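PDB 4ZCF: type III restriction-modification enzyme EcoP15I Res subunit from Escherichia coli, which works with the Mod subunit to cut DNA 25-27 base pairs downstream of one of two inversely oriented CAGCAG sites, and carries a helicase-type ATP-binding domain. Local coordinates for residues 72-86 / 251-265. Sequence-based numbering, arbitrary orientation.
Sequences NHNAKSNIIDVSMET and RYGATFSEGYKNLVY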
ATOM      1  N   ASN C  72     -48.195   0.529   5.354  1.00 72.14           N
ATOM      2  CA  ASN C  72     -47.246   1.492   5.919  1.00 70.90           C
ATOM      3  C   ASN C  72     -46.507   1.003   7.178  1.00 73.51           C
ATOM      4  O   ASN C  72     -45.539   1.646   7.588  1.00 72.53           O
ATOM      5  CB  ASN C  72     -47.942   2.838   6.189  1.00 69.95           C
ATOM      6  CG  ASN C  72     -48.346   3.639   4.965  1.00 90.90           C
ATOM      7  OD1 ASN C  72     -48.121   3.258   3.804  1.00 82.64           O
ATOM      8  ND2 ASN C  72     -48.958   4.787   5.205  1.00 83.83           N
ATOM      9  N   HIS C  73     -46.953  -0.111   7.792  1.00 69.72           N
ATOM     10  CA  HIS C  73     -46.319  -0.642   9.005  1.00 69.38           C
ATOM     11  C   HIS C  73     -46.209  -2.163   9.012  1.00 72.07           C
ATOM     12  O   HIS C  73     -46.974  -2.835   8.317  1.00 71.21           O
ATOM     13  CB  HIS C  73     -47.000  -0.094  10.279  1.00 70.47           C
ATOM     14  CG  HIS C  73     -48.167  -0.898  10.778  1.00 74.20           C
ATOM     15  ND1 HIS C  73     -49.352  -0.987  10.059  1.00 75.95           N
ATOM     16  CD2 HIS C  73     -48.299  -1.604  11.928  1.00 75.82           C
ATOM     17  CE1 HIS C  73     -50.152  -1.753  10.784  1.00 75.14           C
ATOM     18  NE2 HIS C  73     -49.563  -2.148  11.916  1.00 75.40           N
ATOM     19  N   ASN C  74     -45.241  -2.697   9.794  1.00 68.85           N
ATOM     20  CA  ASN C  74     -44.943  -4.129   9.964  1.00 68.59           C
ATOM     21  C   ASN C  74     -43.965  -4.342  11.141  1.00 75.22           C
ATOM     22  O   ASN C  74     -42.767  -4.060  11.015  1.00 75.41           O
ATOM     23  CB  ASN C  74     -44.371  -4.721   8.661  1.00 64.77           C
ATOM     24  CG  ASN C  74     -44.181  -6.220   8.636  1.00 77.48           C
ATOM     25  OD1 ASN C  74     -44.105  -6.898   9.666  1.00 65.82           O
ATOM     26  ND2 ASN C  74     -44.053  -6.767   7.433  1.00 70.62           N
ATOM     27  N   ALA C  75     -44.480  -4.860  12.278  1.00 72.82           N
ATOM     28  CA  ALA C  75     -43.694  -5.150  13.495  1.00 72.10           C
ATOM     29  C   ALA C  75     -42.802  -6.398  13.364  1.00 73.26           C
ATOM     30  O   ALA C  75     -41.956  -6.629  14.230  1.00 72.79           O
ATOM     31  CB  ALA C  75     -44.617  -5.291  14.702  1.00 72.91           C
ATOM     32  N   LYS C  76     -43.000  -7.202  12.299  1.00 68.09           N
ATOM     33  CA  LYS C  76     -42.199  -8.408  12.029  1.00 67.29           C
ATOM     34  C   LYS C  76     -41.185  -8.114  10.874  1.00 68.51           C
ATOM     35  O   LYS C  76     -40.984  -8.940   9.981  1.00 68.34           O
ATOM     36  CB  LYS C  76     -43.119  -9.585  11.684  1.00 67.72           C
ATOM     37  N   SER C  77     -40.563  -6.913  10.909  1.00 61.90           N
ATOM     38  CA  SER C  77     -39.630  -6.399   9.899  1.00 60.30           C
ATOM     39  C   SER C  77     -38.758  -5.318  10.529  1.00 60.96           C
ATOM     40  O   SER C  77     -39.285  -4.400  11.163  1.00 59.95           O
ATOM     41  CB  SER C  77     -40.409  -5.826   8.710  1.00 63.26           C
ATOM     42  OG  SER C  77     -39.608  -5.106   7.787  1.00 69.48           O
ATOM     43  N   ASN C  78     -37.425  -5.435  10.370  1.00 56.24           N
ATOM     44  CA  ASN C  78     -36.458  -4.470  10.925  1.00 55.31           C
ATOM     45  C   ASN C  78     -36.123  -3.349   9.934  1.00 55.25           C
ATOM     46  O   ASN C  78     -35.193  -2.578  10.156  1.00 54.63           O
ATOM     47  CB  ASN C  78     -35.189  -5.176  11.474  1.00 57.48           C
ATOM     48  CG  ASN C  78     -34.406  -6.032  10.490  1.00 71.18           C
ATOM     49  OD1 ASN C  78     -34.760  -6.220   9.319  1.00 53.76           O
ATOM     50  ND2 ASN C  78     -33.312  -6.591  10.966  1.00 67.78           N
ATOM     51  N   ILE C  79     -36.922  -3.244   8.867  1.00 49.34           N
ATOM     52  CA  ILE C  79     -36.780  -2.241   7.833  1.00 48.16           C
ATOM     53  C   ILE C  79     -37.593  -0.992   8.155  1.00 52.52           C
ATOM     54  O   ILE C  79     -38.817  -1.049   8.244  1.00 52.61           O
ATOM     55  CB  ILE C  79     -37.073  -2.834   6.435  1.00 50.83           C
ATOM     56  CG1 ILE C  79     -36.090  -3.999   6.124  1.00 50.58           C
ATOM     57  CG2 ILE C  79     -37.040  -1.752   5.345  1.00 51.86           C
ATOM     58  CD1 ILE C  79     -36.541  -4.939   5.044  1.00 52.34           C
ATOM     59  N   ILE C  80     -36.897   0.135   8.332  1.00 48.77           N
ATOM     60  CA  ILE C  80     -37.484   1.451   8.590  1.00 48.09           C
ATOM     61  C   ILE C  80     -37.372   2.284   7.289  1.00 53.44           C
ATOM     62  O   ILE C  80     -36.316   2.273   6.641  1.00 53.39           O
ATOM     63  CB  ILE C  80     -36.786   2.111   9.813  1.00 50.58           C
ATOM     64  CG1 ILE C  80     -36.866   1.187  11.051  1.00 51.08           C
ATOM     65  CG2 ILE C  80     -37.350   3.504  10.111  1.00 50.01           C
ATOM     66  CD1 ILE C  80     -35.800   1.393  12.089  1.00 61.22           C
ATOM     67  N   ASP C  81     -38.467   2.971   6.888  1.00 49.84           N
ATOM     68  CA  ASP C  81     -38.466   3.768   5.660  1.00 49.44           C
ATOM     69  C   ASP C  81     -38.605   5.259   5.852  1.00 53.28           C
ATOM     70  O   ASP C  81     -39.419   5.718   6.652  1.00 52.89           O
ATOM     71  CB  ASP C  81     -39.506   3.262   4.662  1.00 51.48           C
ATOM     72  CG  ASP C  81     -39.248   1.845   4.216  1.00 64.84           C
ATOM     73  OD1 ASP C  81     -38.063   1.469   4.093  1.00 66.70           O
ATOM     74  OD2 ASP C  81     -40.228   1.118   3.963  1.00 67.74           O
ATOM     75  N   VAL C  82     -37.803   6.009   5.082  1.00 49.61           N
ATOM     76  CA  VAL C  82     -37.770   7.467   5.038  1.00 49.11           C
ATOM     77  C   VAL C  82     -37.938   7.852   3.569  1.00 54.31           C
ATOM     78  O   VAL C  82     -37.218   7.335   2.708  1.00 54.89           O
ATOM     79  CB  VAL C  82     -36.466   8.054   5.656  1.00 51.60           C
ATOM     80  CG1 VAL C  82     -36.401   9.565   5.495  1.00 50.74           C
ATOM     81  CG2 VAL C  82     -36.320   7.677   7.122  1.00 50.99           C
ATOM     82  N   SER C  83     -38.914   8.719   3.287  1.00 50.25           N
ATOM     83  CA  SER C  83     -39.192   9.189   1.942  1.00 50.03           C
ATOM     84  C   SER C  83     -38.958  10.694   1.847  1.00 54.09           C
ATOM     85  O   SER C  83     -39.612  11.491   2.525  1.00 52.94           O
ATOM     86  CB  SER C  83     -40.596   8.796   1.489  1.00 53.12           C
ATOM     87  OG  SER C  83     -40.799   9.204   0.148  1.00 62.56           O
ATOM     88  N   MET C  84     -37.958  11.068   1.048  1.00 51.03           N
ATOM     89  CA  MET C  84     -37.553  12.455   0.827  1.00 50.00           C
ATOM     90  C   MET C  84     -37.337  12.654  -0.635  1.00 54.15           C
ATOM     91  O   MET C  84     -36.650  11.848  -1.260  1.00 53.96           O
ATOM     92  CB  MET C  84     -36.256  12.781   1.579  1.00 51.74           C
ATOM     93  CG  MET C  84     -36.324  12.481   3.042  1.00 54.76           C
ATOM     94  SD  MET C  84     -35.445  13.724   3.954  1.00 59.22           S
ATOM     95  CE  MET C  84     -35.318  12.950   5.412  1.00 56.16           C
ATOM     96  N   GLU C  85     -37.907  13.723  -1.196  1.00 52.45           N
ATOM     97  CA  GLU C  85     -37.729  14.009  -2.622  1.00 53.47           C
ATOM     98  C   GLU C  85     -36.301  14.499  -2.964  1.00 59.22           C
ATOM     99  O   GLU C  85     -35.536  14.894  -2.074  1.00 57.17           O
ATOM    100  CB  GLU C  85     -38.812  14.975  -3.137  1.00 54.71           C
ATOM    101  CG  GLU C  85     -39.175  14.808  -4.608  1.00 66.49           C
ATOM    102  CD  GLU C  85     -39.154  13.415  -5.222  1.00 87.81           C
ATOM    103  OE1 GLU C  85     -40.141  12.659  -5.056  1.00 71.68           O
ATOM    104  OE2 GLU C  85     -38.165  13.107  -5.926  1.00 82.48           O
ATOM    105  N   THR C  86     -35.946  14.424  -4.260  1.00 58.48           N
ATOM    106  CA  THR C  86     -34.657  14.867  -4.795  1.00 59.06           C
ATOM    107  C   THR C  86     -34.453  16.360  -4.512  1.00 63.04           C
ATOM    108  O   THR C  86     -35.373  17.160  -4.705  1.00 62.62           O
ATOM    109  CB  THR C  86     -34.529  14.488  -6.287  1.00 69.50           C
ATOM    110  OG1 THR C  86     -34.915  13.116  -6.452  1.00 75.26           O
ATOM    111  CG2 THR C  86     -33.110  14.684  -6.825  1.00 64.98           C
ATOM    112  N   ARG C 251     -34.016   2.685   4.819  1.00 43.17           N
ATOM    113  CA  ARG C 251     -34.056   2.969   3.368  1.00 42.18           C
ATOM    114  C   ARG C 251     -34.422   4.416   3.089  1.00 47.54           C
ATOM    115  O   ARG C 251     -35.377   4.933   3.676  1.00 47.88           O
ATOM    116  CB  ARG C 251     -35.003   2.025   2.611  1.00 38.83           C
ATOM    117  CG  ARG C 251     -34.840   0.530   2.918  1.00 43.11           C
ATOM    118  CD  ARG C 251     -35.716  -0.345   2.016  1.00 48.70           C
ATOM    119  NE  ARG C 251     -37.152  -0.094   2.200  1.00 47.35           N
ATOM    120  CZ  ARG C 251     -38.124  -0.621   1.458  1.00 59.24           C
ATOM    121  NH1 ARG C 251     -37.836  -1.462   0.470  1.00 36.75           N
ATOM    122  NH2 ARG C 251     -39.394  -0.313   1.700  1.00 49.14           N
ATOM    123  N   TYR C 252     -33.673   5.071   2.188  1.00 44.36           N
ATOM    124  CA  TYR C 252     -33.856   6.494   1.887  1.00 44.60           C
ATOM    125  C   TYR C 252     -34.001   6.735   0.429  1.00 53.54           C
ATOM    126  O   TYR C 252     -33.126   6.351  -0.355  1.00 54.55           O
ATOM    127  CB  TYR C 252     -32.660   7.317   2.400  1.00 44.15           C
ATOM    128  CG  TYR C 252     -32.541   7.344   3.906  1.00 42.21           C
ATOM    129  CD1 TYR C 252     -31.910   6.308   4.592  1.00 43.37           C
ATOM    130  CD2 TYR C 252     -32.993   8.438   4.641  1.00 41.35           C
ATOM    131  CE1 TYR C 252     -31.758   6.347   5.973  1.00 43.71           C
ATOM    132  CE2 TYR C 252     -32.858   8.480   6.027  1.00 41.47           C
ATOM    133  CZ  TYR C 252     -32.259   7.421   6.691  1.00 45.19           C
ATOM    134  OH  TYR C 252     -32.137   7.433   8.052  1.00 44.50           O
ATOM    135  N   GLY C 253     -35.068   7.426   0.068  1.00 52.10           N
ATOM    136  CA  GLY C 253     -35.300   7.748  -1.326  1.00 52.92           C
ATOM    137  C   GLY C 253     -36.600   8.451  -1.597  1.00 60.34           C
ATOM    138  O   GLY C 253     -37.364   8.757  -0.681  1.00 59.81           O
ATOM    139  N   ALA C 254     -36.838   8.701  -2.879  1.00 60.09           N
ATOM    140  CA  ALA C 254     -38.024   9.362  -3.391  1.00 60.92           C
ATOM    141  C   ALA C 254     -38.959   8.336  -4.065  1.00 67.86           C
ATOM    142  O   ALA C 254     -40.130   8.648  -4.319  1.00 68.41           O
ATOM    143  CB  ALA C 254     -37.600  10.425  -4.380  1.00 61.43           C
ATOM    144  N   THR C 255     -38.436   7.110  -4.344  1.00 64.66           N
ATOM    145  CA  THR C 255     -39.178   6.030  -5.004  1.00 63.86           C
ATOM    146  C   THR C 255     -39.172   4.706  -4.225  1.00 67.44           C
ATOM    147  O   THR C 255     -38.111   4.146  -3.936  1.00 68.16           O
ATOM    148  CB  THR C 255     -38.732   5.854  -6.469  1.00 60.98           C
ATOM    149  OG1 THR C 255     -38.638   7.133  -7.089  1.00 56.23           O
ATOM    150  CG2 THR C 255     -39.674   4.956  -7.267  1.00 57.76           C
ATOM    151  N   PHE C 256     -40.381   4.215  -3.920  1.00 61.91           N
ATOM    152  CA  PHE C 256     -40.649   2.956  -3.243  1.00 60.95           C
ATOM    153  C   PHE C 256     -41.650   2.225  -4.157  1.00 70.07           C
ATOM    154  O   PHE C 256     -42.876   2.299  -3.989  1.00 70.29           O
ATOM    155  CB  PHE C 256     -41.173   3.189  -1.810  1.00 60.87           C
ATOM    156  CG  PHE C 256     -40.129   3.629  -0.803  1.00 60.39           C
ATOM    157  CD1 PHE C 256     -39.699   4.950  -0.752  1.00 61.93           C
ATOM    158  CD2 PHE C 256     -39.614   2.735   0.126  1.00 60.61           C
ATOM    159  CE1 PHE C 256     -38.735   5.353   0.172  1.00 61.42           C
ATOM    160  CE2 PHE C 256     -38.657   3.141   1.051  1.00 62.09           C
ATOM    161  CZ  PHE C 256     -38.239   4.450   1.079  1.00 60.08           C
ATOM    162  N   SER C 257     -41.085   1.602  -5.206  1.00 68.92           N
ATOM    163  CA  SER C 257     -41.766   0.853  -6.267  1.00 69.18           C
ATOM    164  C   SER C 257     -42.289  -0.528  -5.791  1.00 73.80           C
ATOM    165  O   SER C 257     -42.971  -1.231  -6.551  1.00 73.59           O
ATOM    166  CB  SER C 257     -40.822   0.689  -7.457  1.00 72.95           C
ATOM    167  OG  SER C 257     -39.622   0.038  -7.065  1.00 83.37           O
ATOM    168  N   GLU C 258     -41.954  -0.916  -4.543  1.00 69.67           N
ATOM    169  CA  GLU C 258     -42.365  -2.189  -3.947  1.00 68.81           C
ATOM    170  C   GLU C 258     -43.072  -1.935  -2.620  1.00 71.26           C
ATOM    171  O   GLU C 258     -43.210  -2.837  -1.790  1.00 71.50           O
ATOM    172  CB  GLU C 258     -41.150  -3.120  -3.765  1.00 70.03           C
ATOM    173  CG  GLU C 258     -40.515  -3.573  -5.074  1.00 77.17           C
ATOM    174  CD  GLU C 258     -39.676  -4.828  -4.973  1.00 93.99           C
ATOM    175  OE1 GLU C 258     -39.098  -5.070  -3.890  1.00 86.82           O
ATOM    176  OE2 GLU C 258     -39.600  -5.576  -5.977  1.00 88.20           O
ATOM    177  N   GLY C 259     -43.536  -0.705  -2.448  1.00 65.83           N
ATOM    178  CA  GLY C 259     -44.210  -0.275  -1.235  1.00 64.64           C
ATOM    179  C   GLY C 259     -43.261   0.040  -0.095  1.00 66.13           C
ATOM    180  O   GLY C 259     -42.074   0.328  -0.308  1.00 66.37           O
ATOM    181  N   TYR C 260     -43.809   0.005   1.125  1.00 59.28           N
ATOM    182  CA  TYR C 260     -43.116   0.302   2.363  1.00 57.31           C
ATOM    183  C   TYR C 260     -43.054  -0.905   3.261  1.00 59.86           C
ATOM    184  O   TYR C 260     -43.745  -1.901   3.039  1.00 60.22           O
ATOM    185  CB  TYR C 260     -43.826   1.454   3.112  1.00 58.32           C
ATOM    186  CG  TYR C 260     -43.995   2.731   2.312  1.00 59.49           C
ATOM    187  CD1 TYR C 260     -42.914   3.578   2.076  1.00 61.36           C
ATOM    188  CD2 TYR C 260     -45.249   3.131   1.857  1.00 59.68           C
ATOM    189  CE1 TYR C 260     -43.064   4.759   1.346  1.00 61.80           C
ATOM    190  CE2 TYR C 260     -45.414   4.316   1.136  1.00 60.42           C
ATOM    191  CZ  TYR C 260     -44.316   5.123   0.873  1.00 67.60           C
ATOM    192  OH  TYR C 260     -44.467   6.293   0.160  1.00 66.59           O
ATOM    193  N   LYS C 261     -42.237  -0.798   4.304  1.00 56.55           N
ATOM    194  CA  LYS C 261     -42.104  -1.799   5.351  1.00 56.28           C
ATOM    195  C   LYS C 261     -42.564  -1.134   6.645  1.00 60.63           C
ATOM    196  O   LYS C 261     -43.563  -1.564   7.218  1.00 62.92           O
ATOM    197  CB  LYS C 261     -40.685  -2.386   5.418  1.00 58.63           C
ATOM    198  CG  LYS C 261     -40.326  -3.239   4.194  1.00 67.91           C
ATOM    199  CD  LYS C 261     -40.717  -4.702   4.368  1.00 76.35           C
ATOM    200  CE  LYS C 261     -41.069  -5.368   3.059  1.00 80.74           C
ATOM    201  NZ  LYS C 261     -41.004  -6.852   3.162  1.00 81.25           N
ATOM    202  N   ASN C 262     -41.923  -0.029   7.039  1.00 55.21           N
ATOM    203  CA  ASN C 262     -42.299   0.773   8.202  1.00 54.10           C
ATOM    204  C   ASN C 262     -42.077   2.246   7.850  1.00 57.07           C
ATOM    205  O   ASN C 262     -40.995   2.778   8.090  1.00 57.16           O
ATOM    206  CB  ASN C 262     -41.518   0.347   9.456  1.00 52.69           C
ATOM    207  CG  ASN C 262     -41.948  -0.991  10.018  1.00 68.64           C
ATOM    208  OD1 ASN C 262     -43.049  -1.138  10.544  1.00 64.79           O
ATOM    209  ND2 ASN C 262     -41.097  -1.996   9.933  1.00 55.40           N
ATOM    210  N   LEU C 263     -43.077   2.885   7.207  1.00 52.73           N
ATOM    211  CA  LEU C 263     -42.958   4.285   6.807  1.00 52.07           C
ATOM    212  C   LEU C 263     -43.010   5.185   8.020  1.00 56.57           C
ATOM    213  O   LEU C 263     -44.014   5.240   8.735  1.00 57.05           O
ATOM    214  CB  LEU C 263     -43.948   4.697   5.712  1.00 51.92           C
ATOM    215  CG  LEU C 263     -43.860   6.153   5.244  1.00 56.59           C
ATOM    216  CD1 LEU C 263     -42.507   6.464   4.620  1.00 56.70           C
ATOM    217  CD2 LEU C 263     -44.971   6.482   4.273  1.00 58.89           C
ATOM    218  N   VAL C 264     -41.886   5.855   8.265  1.00 51.59           N
ATOM    219  CA  VAL C 264     -41.653   6.689   9.427  1.00 49.96           C
ATOM    220  C   VAL C 264     -41.663   8.195   9.106  1.00 54.66           C
ATOM    221  O   VAL C 264     -42.063   9.001   9.952  1.00 55.69           O
ATOM    222  CB  VAL C 264     -40.378   6.144  10.121  1.00 52.64           C
ATOM    223  CG1 VAL C 264     -39.192   7.100  10.078  1.00 52.15           C
ATOM    224  CG2 VAL C 264     -40.674   5.663  11.521  1.00 52.18           C
ATOM    225  N   TYR C 265     -41.284   8.569   7.871  1.00 49.49           N
ATOM    226  CA  TYR C 265     -41.235   9.957   7.445  1.00 48.54           C
ATOM    227  C   TYR C 265     -41.500  10.077   5.941  1.00 53.01           C
ATOM    228  O   TYR C 265     -41.001   9.273   5.175  1.00 52.49           O
ATOM    229  CB  TYR C 265     -39.878  10.586   7.856  1.00 49.56           C
ATOM    230  CG  TYR C 265     -39.721  12.045   7.483  1.00 51.52           C
ATOM    231  CD1 TYR C 265     -40.387  13.041   8.189  1.00 53.63           C
ATOM    232  CD2 TYR C 265     -38.924  12.429   6.408  1.00 52.18           C
ATOM    233  CE1 TYR C 265     -40.309  14.377   7.800  1.00 54.97           C
ATOM    234  CE2 TYR C 265     -38.819  13.765   6.025  1.00 53.09           C
ATOM    235  CZ  TYR C 265     -39.502  14.738   6.734  1.00 60.30           C
ATOM    236  OH  TYR C 265     -39.390  16.057   6.378  1.00 60.37           O
TER
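D81 lies at the edge of the R251 guanidinium, near its plane, while the arginine's nitrogens approach from out of the carboxylate plane, the two planes 33° apart. A bend at chi3 (-63°) turns the arginine side-on to the acid in a two-nitrogen salt bridge, NE hydrogen-bonded to OD1 of D81 (2.6 Å) and NH2 to its OD2 (2.8 Å). OD2 of D81 also accepts a hydrogen bond from the backbone N of K261 (2.8 Å) and sits at the rim of the Y260 ring. One face of Y260 carries CD2 of L263 over its centre, while its CE1 lies on a face of F256, whose edge points at the carbonyl O of V82. A leucine in place of R251 would probably leave D81 as a buried charge without its mate, held among these donors by the K261 backbone N alone.

At the start of strand 79-84, the side-chain amide of N262 ties down the preceding loop: OD1 accepts from N74 N (2.8 Å), and ND2 gives one bond to N74 O (2.9 Å) and another to I79 O (3.0 Å), both nearly in the amide plane. Across the sheet from D81, V82 lies between the Y252 and Y265 rings, and CE of M84 reaches CE2 of Y265 (3.6 Å); helix 12-22 covers this side.

Strand 79-84 runs parallel between 248-253 and 263-267, bonding to both, as in the RecA-like core of a superfamily 2 helicase. Its end leads into the P-loop that holds AMP, and the G253-A254-T255 segment ending strand 248-253 is consistent with helicase motif III.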